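Side-chain contacts in TsrE (Streptomyces laurentii, PDB 7CWW), which probably acts as a cyclase in the biosynthesis of a thiopeptide antibiotic and is related in sequence to the C-terminal part of lantibiotic dehydratases: residues D20-V25 and L55-A60; R73-V78 and I82-V87; A136-F141 and Y335-L340; H152-I157 and Q301-E306; R206-Q211 and D221-A226. One frame throughout, in Å; residues are numbered along the deposited sequence. Where two conformers were deposited one is given.

Overall arrangement
From the N terminus, interaction 1 closes the first loop by laying helix 15-35 on the central strand of an antiparallel sheet. Interaction 2 follows in series, joining the end of helix 65-78 to the short helix 84-87; the two touch where His77 packs on Leu21, Asp24 and Val25. In the helical body, interaction 3 closes a long loop from helix 131-149 to helix 331-349. Nested within it, interaction 4 ties the start of helix 155-158 to helix 298-306, and interaction 5, inside that, joins the end of helix 183-211 to the loop leading into helix 224-245. Interactions 3 and 5 touch through Asp140, Leu208 and Pro223, whereas interactions 1 and 4 lie on opposite sides of the chain's centre.

Interaction 1. Residues D20-V25 and L55-A60; sequences DLLLDV and LRLRFA
The backbone bond from Asp24 N to Asp20 O, 2.8 Å long, braces the helical turn that carries Leu22 against Leu55 and Leu57. This is helix-on-sheet packing in a beta-alpha-beta-beta-alpha unit: helix 15-35 connects the two outer strands of a three-stranded antiparallel sheet and lies over the central strand, 52-61. No hydrogen bond joins the two segments, and the contact is made by buried leucines. Leu22 splits its branches between two alternate residues of the strand, CD2 reaching Leu55 CD1 at 4.2 Å. The chains of Leu22 and Leu55 cross at about a right angle, each with CG anti to its own backbone N (chi1 -171° and 175°). One residue earlier, Leu21 CB lies 4.6 Å from Leu55 CD2, a looser approach. The strand alternates: Leu55 and Leu57 face the helix, while Arg56 and Arg58 lie on the other side, where Arg56 forms salt bridges with Glu47 and Asp8. Tyr44 of strand 39-49 packs on both Leu22 and Leu57, and helix 65-78 takes up Phe59 through Val66 and Leu70. The second branch of Leu22 ends the contact, its CD1 meeting Leu57 CD2 at 4.3 Å.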
# COMPACT_ATOMS: atom_id res chain seq x y z
N ASP A 20 0.55 11.53 17.09
CA ASP A 20 0.32 11.80 18.51
C ASP A 20 -1.17 11.78 18.86
O ASP A 20 -1.58 11.15 19.84
CB ASP A 20 0.93 13.15 18.90
CG ASP A 20 2.45 13.18 18.80
OD1 ASP A 20 3.10 12.13 19.04
OD2 ASP A 20 3.00 14.25 18.49
N LEU A 21 -1.98 12.49 18.07
CA LEU A 21 -3.42 12.53 18.33
C LEU A 21 -4.04 11.15 18.22
O LEU A 21 -4.92 10.78 19.01
CB LEU A 21 -4.10 13.48 17.35
CG LEU A 21 -3.83 14.96 17.55
CD1 LEU A 21 -4.37 15.75 16.35
CD2 LEU A 21 -4.47 15.40 18.85
N LEU A 22 -3.61 10.38 17.24
CA LEU A 22 -4.15 9.04 17.05
C LEU A 22 -3.84 8.15 18.24
O LEU A 22 -4.74 7.50 18.80
CB LEU A 22 -3.59 8.47 15.75
CG LEU A 22 -4.11 7.17 15.16
CD1 LEU A 22 -5.63 7.17 15.06
CD2 LEU A 22 -3.49 7.03 13.78
N LEU A 23 -2.57 8.10 18.65
CA LEU A 23 -2.17 7.17 19.71
C LEU A 23 -2.60 7.64 21.09
O LEU A 23 -2.89 6.81 21.96
CB LEU A 23 -0.66 6.96 19.69
CG LEU A 23 -0.07 6.42 18.39
CD1 LEU A 23 1.45 6.31 18.49
CD2 LEU A 23 -0.70 5.08 18.08
N ASP A 24 -2.62 8.95 21.32
CA ASP A 24 -2.82 9.47 22.67
C ASP A 24 -4.23 10.00 22.93
O ASP A 24 -4.62 10.10 24.09
CB ASP A 24 -1.81 10.58 22.96
CG ASP A 24 -0.37 10.08 22.89
OD1 ASP A 24 -0.16 8.85 23.00
OD2 ASP A 24 0.54 10.92 22.71
N VAL A 25 -4.99 10.34 21.89
CA VAL A 25 -6.31 10.94 22.08
C VAL A 25 -7.38 10.10 21.38
O VAL A 25 -8.34 9.64 22.01
CB VAL A 25 -6.33 12.39 21.55
CG1 VAL A 25 -7.71 13.03 21.72
CG2 VAL A 25 -5.28 13.22 22.25
N LEU A 55 -5.69 13.75 9.30
CA LEU A 55 -6.16 12.50 9.88
C LEU A 55 -7.67 12.44 9.75
O LEU A 55 -8.37 13.39 10.13
CB LEU A 55 -5.76 12.42 11.35
CG LEU A 55 -6.27 11.23 12.17
CD1 LEU A 55 -5.58 9.94 11.67
CD2 LEU A 55 -6.01 11.44 13.66
N ARG A 56 -8.17 11.36 9.18
CA ARG A 56 -9.61 11.12 9.04
C ARG A 56 -10.02 10.05 10.03
O ARG A 56 -9.41 8.98 10.08
CB ARG A 56 -9.98 10.68 7.61
CG ARG A 56 -11.49 10.39 7.44
CD ARG A 56 -11.85 9.75 6.09
NE ARG A 56 -11.34 10.54 4.96
CZ ARG A 56 -11.90 11.66 4.51
NH1 ARG A 56 -13.00 12.15 5.07
NH2 ARG A 56 -11.35 12.30 3.49
N LEU A 57 -11.08 10.31 10.80
CA LEU A 57 -11.64 9.32 11.71
C LEU A 57 -13.05 9.00 11.25
O LEU A 57 -13.89 9.90 11.16
CB LEU A 57 -11.62 9.82 13.16
CG LEU A 57 -10.20 10.16 13.62
CD1 LEU A 57 -10.16 10.94 14.92
CD2 LEU A 57 -9.37 8.87 13.75
N ARG A 58 -13.29 7.74 10.93
CA ARG A 58 -14.59 7.32 10.41
C ARG A 58 -15.17 6.27 11.34
O ARG A 58 -14.50 5.30 11.69
CB ARG A 58 -14.47 6.78 8.99
CG ARG A 58 -15.80 6.71 8.30
CD ARG A 58 -15.62 6.80 6.81
NE ARG A 58 -16.84 6.37 6.14
CZ ARG A 58 -17.80 7.20 5.76
NH1 ARG A 58 -18.88 6.72 5.14
NH2 ARG A 58 -17.69 8.50 5.98
N PHE A 59 -16.41 6.48 11.75
CA PHE A 59 -17.00 5.61 12.74
C PHE A 59 -18.51 5.75 12.66
O PHE A 59 -19.02 6.79 12.24
CB PHE A 59 -16.50 5.92 14.16
CG PHE A 59 -16.58 7.39 14.54
CD1 PHE A 59 -15.56 8.26 14.24
CD2 PHE A 59 -17.68 7.88 15.23
CE1 PHE A 59 -15.63 9.60 14.60
CE2 PHE A 59 -17.77 9.21 15.58
CZ PHE A 59 -16.74 10.08 15.27
N ALA A 60 -19.21 4.71 13.06
CA ALA A 60 -20.67 4.70 13.10
C ALA A 60 -21.11 4.75 14.56
O ALA A 60 -20.71 3.91 15.36
CB ALA A 60 -21.23 3.46 12.41

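Interaction 2. Residues R73-V78 and I82-V87; sequences RILAHV and IDAGDV
Ile82, first in its segment, lies across Val78 at about a right angle, its CG1 and CD1 turned to Val78 CG2. Both approaches are modelled closer than carbons normally pack, but Ile82 is poorly ordered, so the apparent tightness is doubtful. Asp83 points away from helix 65-78 and takes the N-cap position of helix 84-87, where its backbone O accepts from both Asp86 N and Val87 N, each at 3.1 Å. Ala84 follows with its CB set between the branches of Leu75, at 3.7 Å from both CD1 and CD2; chi1 of -62° puts Leu75 CG beside its backbone N, and the end of the chain swings toward the alanine. Asp86 forms a salt bridge with Arg52. Val87, last in the segment, comes only loosely near, its CG2 4.5 Å from Leu75 CD2. The tight reversal after helix 65-78 is thus joined to the next helix at the protein surface by aliphatic groups alone, which implies shape-fitting packing without a directional bond.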
# COMPACT_ATOMS: atom_id res chain seq x y z
N ARG A 73 -11.26 17.20 22.69
CA ARG A 73 -10.06 16.61 23.28
C ARG A 73 -8.84 16.75 22.37
O ARG A 73 -7.71 16.79 22.86
CB ARG A 73 -10.30 15.15 23.62
CG ARG A 73 -11.29 15.00 24.76
CD ARG A 73 -11.28 13.64 25.34
NE ARG A 73 -12.26 13.51 26.41
CZ ARG A 73 -12.62 12.35 26.94
NH1 ARG A 73 -12.06 11.23 26.49
NH2 ARG A 73 -13.52 12.30 27.91
N ILE A 74 -9.06 16.81 21.05
CA ILE A 74 -7.97 17.15 20.14
C ILE A 74 -7.44 18.54 20.44
O ILE A 74 -6.23 18.76 20.55
CB ILE A 74 -8.44 17.01 18.68
CG1 ILE A 74 -8.58 15.54 18.32
CG2 ILE A 74 -7.49 17.73 17.72
CD1 ILE A 74 -9.32 15.32 17.02
N LEU A 75 -8.35 19.51 20.64
CA LEU A 75 -7.94 20.87 20.97
C LEU A 75 -7.16 20.92 22.28
O LEU A 75 -6.19 21.68 22.40
CB LEU A 75 -9.16 21.79 21.05
CG LEU A 75 -9.96 21.95 19.76
CD1 LEU A 75 -11.06 23.01 19.95
CD2 LEU A 75 -9.04 22.32 18.59
N ALA A 76 -7.59 20.16 23.30
CA ALA A 76 -6.86 20.17 24.56
C ALA A 76 -5.45 19.63 24.40
O ALA A 76 -4.50 20.13 25.02
CB ALA A 76 -7.62 19.37 25.62
N HIS A 77 -5.28 18.61 23.56
CA HIS A 77 -3.98 17.97 23.42
C HIS A 77 -2.99 18.88 22.70
O HIS A 77 -1.87 19.07 23.17
CB HIS A 77 -4.14 16.65 22.66
CG HIS A 77 -2.92 15.78 22.70
ND1 HIS A 77 -2.01 15.72 21.65
CD2 HIS A 77 -2.45 14.93 23.64
CE1 HIS A 77 -1.05 14.87 21.96
NE2 HIS A 77 -1.29 14.38 23.16
N VAL A 78 -3.40 19.44 21.56
CA VAL A 78 -2.49 20.27 20.78
C VAL A 78 -2.17 21.57 21.51
O VAL A 78 -1.08 22.14 21.33
CB VAL A 78 -3.09 20.54 19.39
CG1 VAL A 78 -3.28 19.23 18.66
CG2 VAL A 78 -4.42 21.19 19.56
N ILE A 82 -2.58 25.81 17.92
CA ILE A 82 -3.28 25.66 16.64
C ILE A 82 -4.65 26.30 16.72
O ILE A 82 -5.17 26.63 17.79
CB ILE A 82 -3.38 24.18 16.24
CG1 ILE A 82 -4.47 23.50 17.05
CG2 ILE A 82 -2.04 23.49 16.40
CD1 ILE A 82 -5.03 22.27 16.40
N ASP A 83 -5.26 26.49 15.55
CA ASP A 83 -6.51 27.23 15.40
C ASP A 83 -7.63 26.24 15.11
O ASP A 83 -7.59 25.54 14.09
CB ASP A 83 -6.39 28.26 14.27
CG ASP A 83 -7.72 28.92 13.92
OD1 ASP A 83 -8.06 29.00 12.72
OD2 ASP A 83 -8.43 29.38 14.85
N ALA A 84 -8.62 26.21 16.01
CA ALA A 84 -9.71 25.24 15.89
C ALA A 84 -10.51 25.45 14.61
O ALA A 84 -10.88 24.49 13.93
CB ALA A 84 -10.62 25.34 17.12
N GLY A 85 -10.76 26.71 14.25
CA GLY A 85 -11.50 27.01 13.04
C GLY A 85 -10.78 26.72 11.75
O GLY A 85 -11.35 26.93 10.68
N ASP A 86 -9.54 26.24 11.81
CA ASP A 86 -8.79 25.85 10.63
C ASP A 86 -8.50 24.35 10.57
O ASP A 86 -8.45 23.79 9.47
CB ASP A 86 -7.46 26.62 10.57
CG ASP A 86 -6.42 25.94 9.69
OD1 ASP A 86 -6.44 26.15 8.46
OD2 ASP A 86 -5.60 25.18 10.24
N VAL A 87 -8.34 23.68 11.70
CA VAL A 87 -7.97 22.27 11.64
C VAL A 87 -9.15 21.37 11.28
O VAL A 87 -8.93 20.25 10.84
CB VAL A 87 -7.35 21.78 12.95
CG1 VAL A 87 -5.99 22.44 13.14
CG2 VAL A 87 -8.27 22.07 14.12

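Interaction 3. Residues A136-F141 and Y335-L340; sequences AVAFDF and YTLFYL
At the edge of the Phe139 ring, near its plane, sits Leu337 CD2, with CD1 of the ring 4.5 Å away. Leu340 CB approaches the same ring more loosely, at 4.8 Å from Phe139 CE1. Two further rings belong to the surroundings of the contact. One face of the Phe141 ring carries Ala138 O of its own helix, 3.8 Å above the plane and offset toward the rim, and His323 meets this ring edge-to-face. One face of Tyr335 takes Phe338 CD2, likewise displaced toward the rim, while Tyr176 stacks on the Tyr335 ring. Between the helices themselves, Leu337 reaches across to the other helix. Chi1 of -76° places its CG beside the backbone N, and the branches then part to Ala138 and Phe139: CD1 rests on Ala138 CB at 3.8 Å, and CD2 lies 4.2 Å from Phe139 CB and 4.1 Å from Phe139 N. The helices come close at this point, with the CA atoms of Phe139 and Leu337 6.6 Å apart. All three touching residues are buried, and Phe139 also packs on Leu201 of helix 183-211. This is apolar helix-helix packing between 131-149 and 331-349, in the wall of the helical body whose pocket holds a bound polyethylene glycol chain against Tyr335 and Phe338.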
# COMPACT_ATOMS: atom_id res chain seq x y z
N ALA A 136 12.15 -0.52 8.59
CA ALA A 136 12.43 -1.95 8.60
C ALA A 136 11.14 -2.75 8.71
O ALA A 136 10.98 -3.79 8.05
CB ALA A 136 13.37 -2.30 9.76
N VAL A 137 10.20 -2.28 9.53
CA VAL A 137 8.91 -2.95 9.64
C VAL A 137 8.19 -2.94 8.30
O VAL A 137 7.62 -3.95 7.88
CB VAL A 137 8.07 -2.29 10.76
CG1 VAL A 137 6.62 -2.68 10.62
CG2 VAL A 137 8.61 -2.72 12.12
N ALA A 138 8.25 -1.81 7.59
CA ALA A 138 7.60 -1.73 6.28
C ALA A 138 8.29 -2.64 5.27
O ALA A 138 7.62 -3.34 4.50
CB ALA A 138 7.60 -0.27 5.79
N PHE A 139 9.62 -2.63 5.26
CA PHE A 139 10.36 -3.56 4.40
C PHE A 139 9.91 -4.99 4.65
O PHE A 139 9.64 -5.74 3.70
CB PHE A 139 11.87 -3.40 4.67
CG PHE A 139 12.75 -4.21 3.73
CD1 PHE A 139 13.13 -3.70 2.50
CD2 PHE A 139 13.22 -5.46 4.11
CE1 PHE A 139 13.96 -4.42 1.64
CE2 PHE A 139 14.06 -6.19 3.26
CZ PHE A 139 14.43 -5.68 2.02
N ASP A 140 9.77 -5.37 5.92
CA ASP A 140 9.38 -6.74 6.27
C ASP A 140 8.04 -7.11 5.64
O ASP A 140 7.92 -8.16 4.99
CB ASP A 140 9.29 -6.90 7.79
CG ASP A 140 10.65 -7.01 8.45
OD1 ASP A 140 11.68 -7.05 7.74
OD2 ASP A 140 10.68 -7.02 9.70
N PHE A 141 7.00 -6.30 5.84
CA PHE A 141 5.70 -6.78 5.38
C PHE A 141 5.54 -6.62 3.87
O PHE A 141 4.82 -7.42 3.25
CB PHE A 141 4.55 -6.13 6.18
CG PHE A 141 4.17 -4.70 5.79
CD1 PHE A 141 3.40 -4.43 4.66
CD2 PHE A 141 4.49 -3.65 6.63
CE1 PHE A 141 3.01 -3.12 4.35
CE2 PHE A 141 4.11 -2.32 6.32
CZ PHE A 141 3.37 -2.07 5.17
N TYR A 335 8.22 4.69 -2.71
CA TYR A 335 8.90 4.25 -3.92
C TYR A 335 10.35 3.87 -3.65
O TYR A 335 10.89 3.00 -4.34
CB TYR A 335 8.80 5.32 -5.01
CG TYR A 335 7.51 5.17 -5.76
CD1 TYR A 335 7.41 4.27 -6.82
CD2 TYR A 335 6.37 5.86 -5.37
CE1 TYR A 335 6.21 4.08 -7.49
CE2 TYR A 335 5.16 5.68 -6.05
CZ TYR A 335 5.09 4.79 -7.11
OH TYR A 335 3.91 4.59 -7.78
N THR A 336 10.98 4.48 -2.65
CA THR A 336 12.28 3.97 -2.22
C THR A 336 12.18 2.52 -1.77
O THR A 336 13.00 1.67 -2.16
CB THR A 336 12.86 4.84 -1.10
OG1 THR A 336 13.14 6.15 -1.59
CG2 THR A 336 14.16 4.24 -0.60
N LEU A 337 11.17 2.20 -0.95
CA LEU A 337 11.00 0.82 -0.52
C LEU A 337 10.81 -0.10 -1.72
O LEU A 337 11.43 -1.16 -1.80
CB LEU A 337 9.82 0.70 0.46
CG LEU A 337 10.11 1.20 1.89
CD1 LEU A 337 8.81 1.45 2.65
CD2 LEU A 337 11.02 0.25 2.69
N PHE A 338 9.97 0.30 -2.69
CA PHE A 338 9.74 -0.59 -3.83
C PHE A 338 11.03 -0.82 -4.60
O PHE A 338 11.33 -1.94 -5.00
CB PHE A 338 8.67 -0.01 -4.75
CG PHE A 338 7.36 0.34 -4.06
CD1 PHE A 338 6.93 -0.37 -2.93
CD2 PHE A 338 6.56 1.38 -4.55
CE1 PHE A 338 5.73 -0.04 -2.30
CE2 PHE A 338 5.36 1.72 -3.93
CZ PHE A 338 4.94 1.00 -2.81
N TYR A 339 11.82 0.25 -4.79
CA TYR A 339 13.06 0.15 -5.54
C TYR A 339 14.07 -0.74 -4.82
O TYR A 339 14.70 -1.60 -5.43
CB TYR A 339 13.64 1.55 -5.78
CG TYR A 339 14.93 1.51 -6.57
CD1 TYR A 339 14.91 1.53 -7.96
CD2 TYR A 339 16.15 1.43 -5.93
CE1 TYR A 339 16.08 1.48 -8.70
CE2 TYR A 339 17.33 1.38 -6.65
CZ TYR A 339 17.29 1.40 -8.03
OH TYR A 339 18.47 1.34 -8.75
N LEU A 340 14.25 -0.51 -3.52
CA LEU A 340 15.20 -1.30 -2.74
C LEU A 340 14.84 -2.77 -2.74
O LEU A 340 15.72 -3.63 -2.84
CB LEU A 340 15.24 -0.78 -1.29
CG LEU A 340 15.75 0.65 -1.08
CD1 LEU A 340 15.73 0.97 0.40
CD2 LEU A 340 17.13 0.87 -1.68

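Interaction 4. Residues H152-I157 and Q301-E306; sequences HLPPSI and QGMIRE
Met303 gives up far more surface than any other residue here, lying over Pro154 and Ile157 at the start of a short helix. Pro154 is the N-cap of helix 155-158, so the contact is a helix N-terminus packed on the side of helix 298-306. Met303 leaves its helix with CG anti to the backbone N (chi1 178°), continues extended to SD, and bends there to bring CE round toward Ile157. It was modelled in two conformers; the contacts described are those of one, and the placing of its end is less certain. In this one CG lies against Pro154 CG at 3.8 Å, and the two side chains cross obliquely, with SD 4.0 Å from Pro154 CB. Ile157 receives the methyl, Met303 CE standing 4.1 Å from its CB. Ser156 adds its hydroxyl beside the sulfur, though the polar bond of OG is to Tyr299 OH, a residue earlier on the methionine's own helix. The short helix is close to the bound polyethylene glycol chain, which touches Leu153 and passes about 4 Å from the side chain of Ile157. In the same conformer of the methionine, Ser156 OG approaches Met303 SD to 3.7 Å.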
# COMPACT_ATOMS: atom_id res chain seq x y z
N HIS A 152 -1.71 -17.03 -5.42
CA HIS A 152 -3.08 -16.71 -5.78
C HIS A 152 -3.19 -16.04 -7.15
O HIS A 152 -4.30 -15.72 -7.59
CB HIS A 152 -3.70 -15.82 -4.69
CG HIS A 152 -3.57 -16.40 -3.32
ND1 HIS A 152 -4.36 -17.44 -2.87
CD2 HIS A 152 -2.70 -16.13 -2.31
CE1 HIS A 152 -4.00 -17.76 -1.64
NE2 HIS A 152 -3.00 -16.98 -1.28
N LEU A 153 -2.06 -15.87 -7.84
CA LEU A 153 -2.01 -15.25 -9.16
C LEU A 153 -2.51 -16.24 -10.21
O LEU A 153 -2.68 -17.44 -9.93
CB LEU A 153 -0.58 -14.81 -9.45
CG LEU A 153 -0.12 -13.58 -8.67
CD1 LEU A 153 1.36 -13.30 -8.89
CD2 LEU A 153 -0.94 -12.36 -9.08
N PRO A 154 -2.77 -15.78 -11.44
CA PRO A 154 -2.98 -16.72 -12.54
C PRO A 154 -1.81 -17.69 -12.63
O PRO A 154 -0.65 -17.29 -12.45
CB PRO A 154 -3.03 -15.81 -13.78
CG PRO A 154 -3.39 -14.47 -13.26
CD PRO A 154 -2.82 -14.37 -11.88
N PRO A 155 -2.09 -18.97 -12.90
CA PRO A 155 -1.02 -19.98 -12.89
C PRO A 155 0.17 -19.66 -13.77
O PRO A 155 1.30 -20.04 -13.44
CB PRO A 155 -1.75 -21.24 -13.39
CG PRO A 155 -3.17 -21.02 -12.99
CD PRO A 155 -3.41 -19.55 -13.19
N SER A 156 -0.03 -18.94 -14.88
CA SER A 156 1.10 -18.64 -15.74
C SER A 156 2.06 -17.64 -15.11
O SER A 156 3.19 -17.50 -15.59
CB SER A 156 0.60 -18.13 -17.09
OG SER A 156 -0.40 -17.14 -16.88
N ILE A 157 1.67 -16.95 -14.04
CA ILE A 157 2.60 -16.08 -13.33
C ILE A 157 2.81 -16.59 -11.90
O ILE A 157 3.88 -16.38 -11.31
CB ILE A 157 2.12 -14.61 -13.35
CG1 ILE A 157 3.21 -13.67 -12.84
CG2 ILE A 157 0.88 -14.43 -12.54
CD1 ILE A 157 4.05 -13.08 -13.95
N GLN A 301 0.06 -8.83 -21.21
CA GLN A 301 -0.70 -7.58 -21.15
C GLN A 301 -2.17 -7.85 -20.84
O GLN A 301 -2.76 -7.21 -19.96
CB GLN A 301 -0.56 -6.82 -22.47
CG GLN A 301 0.76 -6.09 -22.63
CD GLN A 301 0.92 -5.48 -24.01
OE1 GLN A 301 -0.06 -5.08 -24.64
NE2 GLN A 301 2.16 -5.42 -24.49
N GLY A 302 -2.79 -8.79 -21.56
CA GLY A 302 -4.19 -9.09 -21.31
C GLY A 302 -4.43 -9.64 -19.92
O GLY A 302 -5.43 -9.31 -19.28
N MET A 303 -3.51 -10.47 -19.43
CA MET A 303 -3.64 -11.07 -18.11
C MET A 303 -3.68 -10.01 -17.02
O MET A 303 -4.52 -10.06 -16.11
CB MET A 303 -2.48 -12.05 -17.88
CG MET A 303 -2.44 -12.71 -16.52
SD MET A 303 -0.85 -13.51 -16.24
CE MET A 303 0.19 -12.08 -15.95
N ILE A 304 -2.77 -9.04 -17.08
CA ILE A 304 -2.72 -7.97 -16.09
C ILE A 304 -4.00 -7.15 -16.11
O ILE A 304 -4.44 -6.63 -15.08
CB ILE A 304 -1.49 -7.08 -16.33
CG1 ILE A 304 -0.21 -7.87 -16.06
CG2 ILE A 304 -1.56 -5.82 -15.48
CD1 ILE A 304 1.02 -7.01 -16.14
N ARG A 305 -4.63 -7.04 -17.27
CA ARG A 305 -5.80 -6.19 -17.37
C ARG A 305 -7.11 -6.91 -17.12
O ARG A 305 -8.07 -6.28 -16.67
CB ARG A 305 -5.84 -5.50 -18.75
CG ARG A 305 -5.08 -4.16 -18.84
CD ARG A 305 -5.23 -3.25 -17.59
NE ARG A 305 -6.52 -3.39 -16.89
CZ ARG A 305 -6.94 -2.63 -15.89
NH1 ARG A 305 -6.19 -1.63 -15.43
NH2 ARG A 305 -8.12 -2.87 -15.33
N GLU A 306 -7.18 -8.22 -17.36
CA GLU A 306 -8.48 -8.88 -17.38
C GLU A 306 -8.58 -10.18 -16.59
O GLU A 306 -9.71 -10.60 -16.30
CB GLU A 306 -8.91 -9.16 -18.83
CG GLU A 306 -9.01 -7.91 -19.70
CD GLU A 306 -10.33 -7.18 -19.52
OE1 GLU A 306 -10.35 -5.93 -19.66
OE2 GLU A 306 -11.35 -7.85 -19.24

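Interaction 5. Residues R206-Q211 and D221-A226; sequences RTLVEQ and DVPELA
Gln211 spreads its flat amide beneath the backbone carbonyl of Asp221, where the chain turns back in a helix-loop-helix unit from helix 183-211 to helix 224-245. Asp221 O sits over the amide face, 3.2 Å from Gln211 CD. NE2 is equally near, but the angle is poor and no hydrogen bond forms. The oxygen of the amide also reaches Pro223, OE1 to CD at 3.6 Å, while the aliphatic part of the chain passes Asp221 at about a right angle, CG to CB at 4.0 Å. A chi1 of -68°, with CG beside the backbone N, and an extended chain carry the amide of Gln211 across the returning loop. Val222 CG2 rests at 4.1 Å from Gln211 CB, and one helical turn earlier Leu208 CD2 touches Pro223 CD. Outward, Asp140 of helix 131-149 packs against both Leu208 and Pro223, and Val222 packs on Arg227 and Leu230 of the helix that follows. Pro223 is the N-cap of helix 224-245. A water bridges the end of helix 183-211 and the returning loop, donating to Gln211 O at 2.8 Å and accepting from Asp221 N at 2.9 Å.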
# COMPACT_ATOMS: atom_id res chain seq x y z
N ARG A 206 16.53 -12.25 1.88
CA ARG A 206 16.56 -13.69 1.68
C ARG A 206 15.95 -14.41 2.88
O ARG A 206 15.26 -15.43 2.72
CB ARG A 206 17.99 -14.18 1.42
CG ARG A 206 18.07 -15.69 1.17
CD ARG A 206 19.34 -16.12 0.43
NE ARG A 206 19.03 -17.21 -0.50
CZ ARG A 206 19.28 -17.19 -1.80
NH1 ARG A 206 18.94 -18.24 -2.54
NH2 ARG A 206 19.88 -16.15 -2.36
N THR A 207 16.18 -13.87 4.07
CA THR A 207 15.67 -14.50 5.29
C THR A 207 14.15 -14.40 5.37
O THR A 207 13.48 -15.35 5.80
CB THR A 207 16.31 -13.85 6.50
OG1 THR A 207 17.68 -14.27 6.57
CG2 THR A 207 15.57 -14.24 7.78
N LEU A 208 13.59 -13.26 4.96
CA LEU A 208 12.14 -13.14 4.92
C LEU A 208 11.53 -14.10 3.91
O LEU A 208 10.49 -14.71 4.17
CB LEU A 208 11.74 -11.70 4.57
CG LEU A 208 12.03 -10.64 5.63
CD1 LEU A 208 12.00 -9.26 4.99
CD2 LEU A 208 10.98 -10.77 6.73
N VAL A 209 12.16 -14.22 2.74
CA VAL A 209 11.65 -15.13 1.72
C VAL A 209 11.71 -16.57 2.23
O VAL A 209 10.76 -17.35 2.06
CB VAL A 209 12.42 -14.96 0.40
CG1 VAL A 209 11.96 -16.00 -0.61
CG2 VAL A 209 12.22 -13.53 -0.15
N GLU A 210 12.81 -16.93 2.90
CA GLU A 210 12.88 -18.25 3.51
C GLU A 210 11.77 -18.43 4.55
O GLU A 210 11.14 -19.50 4.62
CB GLU A 210 14.25 -18.48 4.15
CG GLU A 210 14.33 -19.71 5.07
CD GLU A 210 14.38 -21.03 4.30
OE1 GLU A 210 13.92 -22.06 4.85
OE2 GLU A 210 14.88 -21.03 3.15
N GLN A 211 11.53 -17.41 5.36
CA GLN A 211 10.49 -17.53 6.38
C GLN A 211 9.10 -17.59 5.76
O GLN A 211 8.15 -18.03 6.42
CB GLN A 211 10.59 -16.36 7.36
CG GLN A 211 11.85 -16.40 8.24
CD GLN A 211 12.07 -15.10 9.02
OE1 GLN A 211 11.52 -14.06 8.67
NE2 GLN A 211 12.86 -15.17 10.08
N ASP A 221 7.54 -18.27 11.70
CA ASP A 221 8.86 -17.66 11.81
C ASP A 221 8.91 -16.23 11.29
O ASP A 221 9.97 -15.59 11.34
CB ASP A 221 9.88 -18.52 11.05
CG ASP A 221 10.14 -19.86 11.75
OD1 ASP A 221 10.01 -19.94 12.99
OD2 ASP A 221 10.47 -20.83 11.05
N VAL A 222 7.79 -15.69 10.82
CA VAL A 222 7.75 -14.33 10.28
C VAL A 222 7.69 -13.35 11.45
O VAL A 222 7.03 -13.66 12.46
CB VAL A 222 6.56 -14.16 9.32
CG1 VAL A 222 6.31 -12.71 9.00
CG2 VAL A 222 6.77 -14.95 8.03
N PRO A 223 8.36 -12.20 11.40
CA PRO A 223 8.23 -11.21 12.48
C PRO A 223 6.77 -10.90 12.80
O PRO A 223 5.92 -10.82 11.90
CB PRO A 223 8.95 -9.97 11.92
CG PRO A 223 9.97 -10.54 10.99
CD PRO A 223 9.39 -11.81 10.42
N GLU A 224 6.50 -10.71 14.09
CA GLU A 224 5.13 -10.68 14.62
C GLU A 224 4.24 -9.68 13.88
O GLU A 224 3.09 -9.99 13.55
CB GLU A 224 5.16 -10.34 16.11
CG GLU A 224 3.79 -10.29 16.76
CD GLU A 224 3.84 -9.76 18.19
OE1 GLU A 224 2.85 -9.13 18.63
OE2 GLU A 224 4.88 -9.96 18.86
N LEU A 225 4.73 -8.46 13.65
CA LEU A 225 3.88 -7.46 13.00
C LEU A 225 3.61 -7.84 11.55
O LEU A 225 2.48 -7.67 11.05
CB LEU A 225 4.54 -6.08 13.09
CG LEU A 225 4.60 -5.45 14.48
CD1 LEU A 225 5.39 -4.14 14.49
CD2 LEU A 225 3.18 -5.23 14.99
N ALA A 226 4.63 -8.32 10.84
CA ALA A 226 4.42 -8.74 9.45
C ALA A 226 3.47 -9.91 9.41
O ALA A 226 2.57 -9.97 8.55
CB ALA A 226 5.75 -9.10 8.79
O HOH W 1 7.40 -19.09 8.90